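Local coordinates for protein (alpha-2u-globulin) (PDB 2A2U) that probably binds and carries small lipophilic molecules inside a lipocalin beta barrel, and forms a complex with a hyaline droplet inducer, at residues K33-W38 with M61-V66; A44-E49 with H160-D165; N54-V59 with V101-G106. One frame throughout, in Å; residues are numbered along the deposited sequence.

Contact 1. Residues K33-W38 with M61-V66; sequences KLNGDW and MQHIDV
Two torsions set up the side-chain part of this antiparallel pairing. In H63, CG stands anti to the backbone N (chi1 -175°), which lays the imidazole over the backbone of G36 and beside D37; in W38, CG lies beside the backbone N (chi1 -67°), which brings the pyrrole part of the indole up against I64. ND1 of H63, with the acceptor in its ring plane, donates to OD1 of D37 at 3.1 Å and meets the carboxylate from above its plane. O of G36 sits over one face of the imidazole. On the other face of the sheet, CD1 of I64 lies over the five-membered ring of W38 in a CH-pi contact, 4.0 Å from its centroid, while CG1 of I64 presses on CD1 of W38 at 3.6 Å. NE1 of W38 donates in its ring plane to O of L34 at 2.7 Å, which helps to fix the rotation of the indole. G36 and I64 form a hydrogen-bonded pair, with N of I64 to O of G36 at 2.8 Å. O of I64 is gripped twice, by N of G36 and by ND2 of N35; the latter, at 2.9 Å, uses a lone pair in the carbonyl plane. The backbone angles of G36 suit only glycine. G36 and W38 match the glycine and tryptophan of the lipocalin G-x-W signature, and R141, which binds O of N35, is consistent with the arginine that accompanies it. D65, held weakly by NE2 of H63, has its main partner in K74 of the second subunit. Strand 60-67 pairs on with strand 70-78, where Q62 and H63 both face K74 of the same chain in a classic beta bulge, while V120 of strand 119-128 and Y139 of strand 131-140 pack against W38.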
# COMPACT_ATOMS: atom_id res chain seq x y z
N LYS A 33 3.28 21.36 13.07
CA LYS A 33 2.19 22.31 13.27
C LYS A 33 1.11 22.28 12.21
O LYS A 33 0.11 22.99 12.32
CB LYS A 33 2.75 23.72 13.37
CG LYS A 33 3.57 23.95 14.60
CD LYS A 33 4.15 25.33 14.55
CE LYS A 33 4.94 25.63 15.79
NZ LYS A 33 5.64 26.95 15.66
N LEU A 34 1.31 21.48 11.16
CA LEU A 34 0.34 21.36 10.08
C LEU A 34 -0.77 20.37 10.46
O LEU A 34 -1.76 20.24 9.75
CB LEU A 34 1.03 20.90 8.80
CG LEU A 34 2.05 21.87 8.21
CD1 LEU A 34 2.73 21.21 7.04
CD2 LEU A 34 1.35 23.14 7.76
N ASN A 35 -0.58 19.68 11.58
CA ASN A 35 -1.55 18.71 12.06
C ASN A 35 -2.89 19.39 12.30
O ASN A 35 -2.94 20.51 12.78
CB ASN A 35 -1.07 18.09 13.37
CG ASN A 35 -1.03 16.58 13.33
OD1 ASN A 35 -0.22 15.96 14.01
ND2 ASN A 35 -1.89 15.98 12.51
N GLY A 36 -3.98 18.72 11.92
CA GLY A 36 -5.29 19.30 12.16
C GLY A 36 -6.19 19.37 10.96
O GLY A 36 -5.89 18.83 9.91
N ASP A 37 -7.31 20.05 11.12
CA ASP A 37 -8.29 20.20 10.06
C ASP A 37 -7.96 21.31 9.09
O ASP A 37 -7.50 22.38 9.49
CB ASP A 37 -9.66 20.44 10.66
CG ASP A 37 -10.14 19.27 11.47
OD1 ASP A 37 -10.33 18.19 10.90
OD2 ASP A 37 -10.32 19.43 12.69
N TRP A 38 -8.18 21.03 7.81
CA TRP A 38 -7.93 21.99 6.75
C TRP A 38 -9.06 21.91 5.77
O TRP A 38 -9.72 20.89 5.68
CB TRP A 38 -6.62 21.68 6.04
CG TRP A 38 -5.42 21.87 6.90
CD1 TRP A 38 -4.81 20.93 7.68
CD2 TRP A 38 -4.68 23.08 7.07
NE1 TRP A 38 -3.72 21.49 8.31
CE2 TRP A 38 -3.62 22.80 7.96
CE3 TRP A 38 -4.81 24.38 6.55
CZ2 TRP A 38 -2.68 23.79 8.35
CZ3 TRP A 38 -3.87 25.36 6.94
CH2 TRP A 38 -2.83 25.05 7.83
N MET A 61 -10.20 18.85 0.81
CA MET A 61 -9.45 18.49 2.00
C MET A 61 -10.29 18.55 3.26
O MET A 61 -11.27 19.28 3.33
CB MET A 61 -8.23 19.41 2.12
CG MET A 61 -7.16 18.96 3.13
SD MET A 61 -6.52 17.26 2.86
CE MET A 61 -6.41 17.28 0.96
N GLN A 62 -9.89 17.77 4.26
CA GLN A 62 -10.58 17.72 5.54
C GLN A 62 -9.65 17.75 6.74
O GLN A 62 -9.87 18.51 7.68
CB GLN A 62 -11.42 16.46 5.65
CG GLN A 62 -12.47 16.28 4.60
CD GLN A 62 -13.30 15.05 4.86
OE1 GLN A 62 -14.49 15.02 4.58
NE2 GLN A 62 -12.68 14.02 5.41
N HIS A 63 -8.60 16.93 6.71
CA HIS A 63 -7.68 16.85 7.82
C HIS A 63 -6.31 16.37 7.36
O HIS A 63 -6.22 15.62 6.40
CB HIS A 63 -8.24 15.87 8.86
CG HIS A 63 -7.45 15.78 10.12
ND1 HIS A 63 -7.74 16.56 11.23
CD2 HIS A 63 -6.40 15.01 10.47
CE1 HIS A 63 -6.89 16.25 12.20
NE2 HIS A 63 -6.08 15.32 11.77
N ILE A 64 -5.26 16.85 8.02
CA ILE A 64 -3.90 16.44 7.72
C ILE A 64 -3.29 15.87 8.99
O ILE A 64 -3.34 16.50 10.05
CB ILE A 64 -3.03 17.64 7.26
CG1 ILE A 64 -3.44 18.09 5.87
CG2 ILE A 64 -1.54 17.25 7.27
CD1 ILE A 64 -2.61 19.23 5.32
N ASP A 65 -2.77 14.65 8.90
CA ASP A 65 -2.14 13.98 10.04
C ASP A 65 -0.64 13.95 9.83
O ASP A 65 -0.16 13.71 8.74
CB ASP A 65 -2.64 12.54 10.18
CG ASP A 65 -4.03 12.47 10.71
OD1 ASP A 65 -4.25 12.97 11.83
OD2 ASP A 65 -4.90 11.91 10.03
N VAL A 66 0.11 14.24 10.88
CA VAL A 66 1.55 14.22 10.76
C VAL A 66 2.05 12.90 11.35
O VAL A 66 1.93 12.67 12.55
CB VAL A 66 2.16 15.47 11.43
CG1 VAL A 66 3.66 15.42 11.38
CG2 VAL A 66 1.67 16.72 10.71

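Contact 2. Residues A44-E49 with H160-D165; sequences ASNKRE and HGITRD
N46 grips the 160-165 turn through both ends of its amide: OD1 accepts from N of T163 at 3.2 Å, the donor tilted 25° from the carbonyl plane, and ND2 reaches O of G161 in a short but weak bond. One side chain thus holds the peptide groups on both sides of I162. CG2 of I162, placed on that side by standing anti to its backbone N, packs against the 44-46 backbone, 3.9 Å from N of S45 and 4.1 Å from CB of A44, while CD1 rests 3.9 Å from O of A44. Farther along, R48 comes in edge-on, NE donating to O of D165 at 3.0 Å close to the guanidinium plane; NH2 adds a weak second bond to the same oxygen. A leucine in place of R48 would probably leave the carbonyl of D165 without this clamp and E52, whose carboxylate pairs with NH1, without its charged mate. In the second shell, N166 donates from ND2 to OD1 of N46, so that oxygen has two donors. OG of S45, itself tied to O of Q134, accepts from N of K47 at 3.2 Å in an ST turn across N46; K47 is then the centre of an inverse gamma turn leading to R48. G161, with positive phi, is the C-prime residue of a Schellman motif ending helix 147-158. The contact therefore fastens the chain leaving strand 36-44 to the connection between that helix and strand 167-169, with C157 and I167 packing on A44, and F133 and L135 of strand 131-140 on S45.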
# COMPACT_ATOMS: atom_id res chain seq x y z
N ALA A 44 -5.51 25.50 -8.45
CA ALA A 44 -5.14 26.07 -9.73
C ALA A 44 -4.21 25.14 -10.48
O ALA A 44 -3.25 24.62 -9.90
CB ALA A 44 -4.46 27.40 -9.52
N SER A 45 -4.52 24.91 -11.75
CA SER A 45 -3.71 24.05 -12.61
C SER A 45 -3.93 24.48 -14.04
O SER A 45 -5.05 24.79 -14.41
CB SER A 45 -4.12 22.59 -12.47
OG SER A 45 -3.32 21.76 -13.31
N ASN A 46 -2.87 24.50 -14.84
CA ASN A 46 -3.03 24.87 -16.24
C ASN A 46 -3.74 23.74 -16.99
O ASN A 46 -4.38 23.99 -18.02
CB ASN A 46 -1.69 25.24 -16.88
CG ASN A 46 -1.48 26.76 -16.95
OD1 ASN A 46 -2.39 27.54 -16.68
ND2 ASN A 46 -0.28 27.18 -17.33
N LYS A 47 -3.66 22.52 -16.45
CA LYS A 47 -4.35 21.35 -17.02
C LYS A 47 -5.72 21.36 -16.33
O LYS A 47 -6.06 20.45 -15.56
CB LYS A 47 -3.59 20.05 -16.72
CG LYS A 47 -4.09 18.83 -17.50
CD LYS A 47 -2.93 17.93 -17.93
CE LYS A 47 -3.34 16.88 -18.97
NZ LYS A 47 -4.04 15.68 -18.41
N ARG A 48 -6.47 22.41 -16.63
CA ARG A 48 -7.79 22.70 -16.08
C ARG A 48 -8.77 21.54 -15.94
O ARG A 48 -9.59 21.53 -15.02
CB ARG A 48 -8.44 23.81 -16.88
CG ARG A 48 -9.13 24.85 -16.04
CD ARG A 48 -9.86 25.84 -16.92
NE ARG A 48 -10.45 26.92 -16.14
CZ ARG A 48 -11.53 26.79 -15.38
NH1 ARG A 48 -12.17 25.63 -15.29
NH2 ARG A 48 -11.99 27.84 -14.70
N GLU A 49 -8.69 20.58 -16.85
CA GLU A 49 -9.57 19.40 -16.85
C GLU A 49 -9.52 18.67 -15.50
O GLU A 49 -10.53 18.14 -15.03
CB GLU A 49 -9.14 18.46 -17.98
CG GLU A 49 -9.70 17.06 -17.92
CD GLU A 49 -8.89 16.08 -18.75
OE1 GLU A 49 -7.65 16.11 -18.67
OE2 GLU A 49 -9.50 15.27 -19.48
N HIS A 160 4.27 30.73 -11.38
CA HIS A 160 4.55 29.34 -11.71
C HIS A 160 3.89 28.94 -13.02
O HIS A 160 3.55 27.78 -13.23
CB HIS A 160 4.09 28.41 -10.59
CG HIS A 160 4.92 28.52 -9.35
ND1 HIS A 160 5.98 27.67 -9.11
CD2 HIS A 160 4.88 29.38 -8.31
CE1 HIS A 160 6.57 28.02 -7.97
NE2 HIS A 160 5.91 29.05 -7.47
N GLY A 161 3.68 29.93 -13.89
CA GLY A 161 3.08 29.66 -15.18
C GLY A 161 1.60 29.36 -15.25
O GLY A 161 1.09 29.14 -16.34
N ILE A 162 0.90 29.33 -14.12
CA ILE A 162 -0.53 29.05 -14.16
C ILE A 162 -1.30 30.37 -14.30
O ILE A 162 -1.14 31.27 -13.49
CB ILE A 162 -1.00 28.26 -12.92
CG1 ILE A 162 -0.21 26.95 -12.82
CG2 ILE A 162 -2.48 27.94 -13.04
CD1 ILE A 162 -0.13 26.38 -11.44
N THR A 163 -2.07 30.47 -15.38
CA THR A 163 -2.85 31.67 -15.68
C THR A 163 -4.04 31.87 -14.75
O THR A 163 -4.59 30.89 -14.22
CB THR A 163 -3.35 31.66 -17.15
OG1 THR A 163 -4.35 30.64 -17.31
CG2 THR A 163 -2.22 31.36 -18.10
N ARG A 164 -4.45 33.12 -14.58
CA ARG A 164 -5.58 33.48 -13.72
C ARG A 164 -6.89 32.81 -14.15
O ARG A 164 -7.83 32.74 -13.36
CB ARG A 164 -5.75 35.01 -13.69
CG ARG A 164 -5.95 35.62 -12.30
CD ARG A 164 -4.90 36.69 -12.03
NE ARG A 164 -4.96 37.26 -10.68
CZ ARG A 164 -4.00 38.01 -10.13
NH1 ARG A 164 -2.89 38.31 -10.79
NH2 ARG A 164 -4.15 38.48 -8.91
N ASP A 165 -6.95 32.33 -15.39
CA ASP A 165 -8.14 31.66 -15.90
C ASP A 165 -8.22 30.21 -15.39
O ASP A 165 -9.28 29.58 -15.46
CB ASP A 165 -8.13 31.67 -17.44
CG ASP A 165 -9.45 31.22 -18.06
OD1 ASP A 165 -10.42 30.92 -17.34
OD2 ASP A 165 -9.53 31.17 -19.31

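Contact 3. Residues N54-V59 with V101-G106; sequences NGSMRV and VEYDGG
D104, a non-glycine residue with positive phi, meets S56 across the two loops: its OD2 receives a weak bond from OG of S56 at 3.0 Å, and its CB lies over one face of the Y103 ring. N of Y103 bonds to O of G105 across it. The stronger link is made by the phenol, where OH of Y103 donates to O of S56 at 2.7 Å, the acceptor lying at the ring edge, near the ring plane. The donor is tilted 19° from the carbonyl plane. CG of Y103 stands anti to the backbone N (chi1 177°), which extends the phenol straight from its own loop to the type I turn that runs from G55 to R58. That turn is closed by N of R58 bonding to O of G55. Beside the phenol, M57 makes a Met-aromatic contact at the ring edge, SD 5.1 Å from the centroid of Y103; the two side chains pass each other in opposite directions. Because the M57 chain bends at chi2, its methyl ends beside D104, CE 3.5 Å from OD2 of D104 and 3.8 Å from CD2 of Y103. The carboxylate of D104 is chiefly held by two lysines, K128 at OD1 and K50 at OD2, which would probably stabilise its negative charge. By lipocalin topology, 54-59 belongs to the long connection between the first two strands, 36-44 and 60-67, which in this family folds over the open end of the barrel, and 103-105 is the turn of a hairpin rimming that opening. L88 of strand 83-92 and I77 of strand 70-78 pack on Y103, while F133 and L135 of strand 131-140 pack on M57.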
# COMPACT_ATOMS: atom_id res chain seq x y z
N ASN A 54 -15.55 16.53 -11.78
CA ASN A 54 -15.10 15.17 -12.10
C ASN A 54 -13.58 15.03 -12.29
O ASN A 54 -13.10 13.98 -12.72
CB ASN A 54 -15.87 14.61 -13.31
CG ASN A 54 -17.33 14.31 -13.01
OD1 ASN A 54 -17.64 13.59 -12.05
ND2 ASN A 54 -18.23 14.83 -13.83
N GLY A 55 -12.83 16.08 -11.99
CA GLY A 55 -11.38 16.03 -12.11
C GLY A 55 -10.80 15.36 -10.89
O GLY A 55 -11.25 15.61 -9.77
N SER A 56 -9.80 14.51 -11.09
CA SER A 56 -9.17 13.79 -9.98
C SER A 56 -8.49 14.70 -8.97
O SER A 56 -8.39 14.35 -7.80
CB SER A 56 -8.14 12.80 -10.51
OG SER A 56 -7.01 13.47 -11.05
N MET A 57 -8.00 15.85 -9.42
CA MET A 57 -7.32 16.77 -8.53
C MET A 57 -8.24 17.75 -7.79
O MET A 57 -7.79 18.48 -6.90
CB MET A 57 -6.21 17.52 -9.28
CG MET A 57 -5.12 16.61 -9.85
SD MET A 57 -4.35 15.52 -8.64
CE MET A 57 -3.82 14.15 -9.75
N ARG A 58 -9.52 17.78 -8.17
CA ARG A 58 -10.48 18.65 -7.48
C ARG A 58 -10.86 17.95 -6.17
O ARG A 58 -11.93 17.35 -6.06
CB ARG A 58 -11.73 18.90 -8.32
CG ARG A 58 -12.77 19.76 -7.61
CD ARG A 58 -14.07 19.89 -8.38
NE ARG A 58 -14.12 21.09 -9.21
CZ ARG A 58 -14.96 22.10 -9.01
NH1 ARG A 58 -15.83 22.06 -8.01
NH2 ARG A 58 -14.91 23.16 -9.81
N VAL A 59 -9.96 18.00 -5.20
CA VAL A 59 -10.18 17.35 -3.92
C VAL A 59 -10.56 18.34 -2.83
O VAL A 59 -10.07 19.47 -2.80
CB VAL A 59 -8.95 16.51 -3.45
CG1 VAL A 59 -8.48 15.60 -4.58
CG2 VAL A 59 -7.82 17.42 -2.97
N VAL A 101 3.53 10.89 -3.35
CA VAL A 101 2.25 10.24 -3.13
C VAL A 101 1.77 9.71 -4.47
O VAL A 101 1.90 10.38 -5.50
CB VAL A 101 1.21 11.20 -2.46
CG1 VAL A 101 0.86 12.37 -3.37
CG2 VAL A 101 -0.03 10.44 -2.08
N GLU A 102 1.33 8.47 -4.48
CA GLU A 102 0.83 7.85 -5.69
C GLU A 102 -0.66 8.14 -5.75
O GLU A 102 -1.42 7.71 -4.89
CB GLU A 102 1.10 6.35 -5.69
CG GLU A 102 0.84 5.65 -7.03
CD GLU A 102 1.82 6.05 -8.13
OE1 GLU A 102 2.90 6.61 -7.83
OE2 GLU A 102 1.53 5.78 -9.31
N TYR A 103 -1.07 8.92 -6.74
CA TYR A 103 -2.47 9.26 -6.92
C TYR A 103 -2.67 9.79 -8.32
O TYR A 103 -2.27 10.91 -8.62
CB TYR A 103 -2.91 10.33 -5.91
CG TYR A 103 -4.35 10.76 -6.11
CD1 TYR A 103 -5.40 9.91 -5.74
CD2 TYR A 103 -4.66 11.99 -6.68
CE1 TYR A 103 -6.73 10.28 -5.93
CE2 TYR A 103 -6.00 12.37 -6.88
CZ TYR A 103 -7.03 11.51 -6.50
OH TYR A 103 -8.34 11.87 -6.69
N ASP A 104 -3.29 8.98 -9.18
CA ASP A 104 -3.53 9.38 -10.56
C ASP A 104 -2.18 9.68 -11.18
O ASP A 104 -2.01 10.68 -11.90
CB ASP A 104 -4.42 10.62 -10.58
CG ASP A 104 -4.95 10.93 -11.95
OD1 ASP A 104 -5.57 10.04 -12.57
OD2 ASP A 104 -4.77 12.06 -12.42
N GLY A 105 -1.20 8.84 -10.84
CA GLY A 105 0.17 8.99 -11.32
C GLY A 105 1.14 9.16 -10.16
O GLY A 105 0.79 8.91 -9.01
N GLY A 106 2.37 9.57 -10.48
CA GLY A 106 3.37 9.77 -9.45
C GLY A 106 3.40 11.24 -9.15
O GLY A 106 3.59 12.05 -10.06

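The first members of the three contacts follow one another along the chain, 33-38, 44-49 and 54-59; the second members come as 61-66, 101-106 and 160-165. Contact 3 falls within the chain span bridged by contact 2, whereas contact 1 interleaves with both. The centres of contacts 1 and 2 are about 25 Å apart, on opposite sides of the chain's centre. The centre of contact 3 is about 18 Å from that of contact 1, which it adjoins in sequence and with which it shares the sheet, and about 16 Å from that of contact 2, their nearest atoms about 4 Å apart. Contact 1 pairs barrel strands; contacts 2 and 3 bind the long connection, consistent with a lid over the lipocalin cavity.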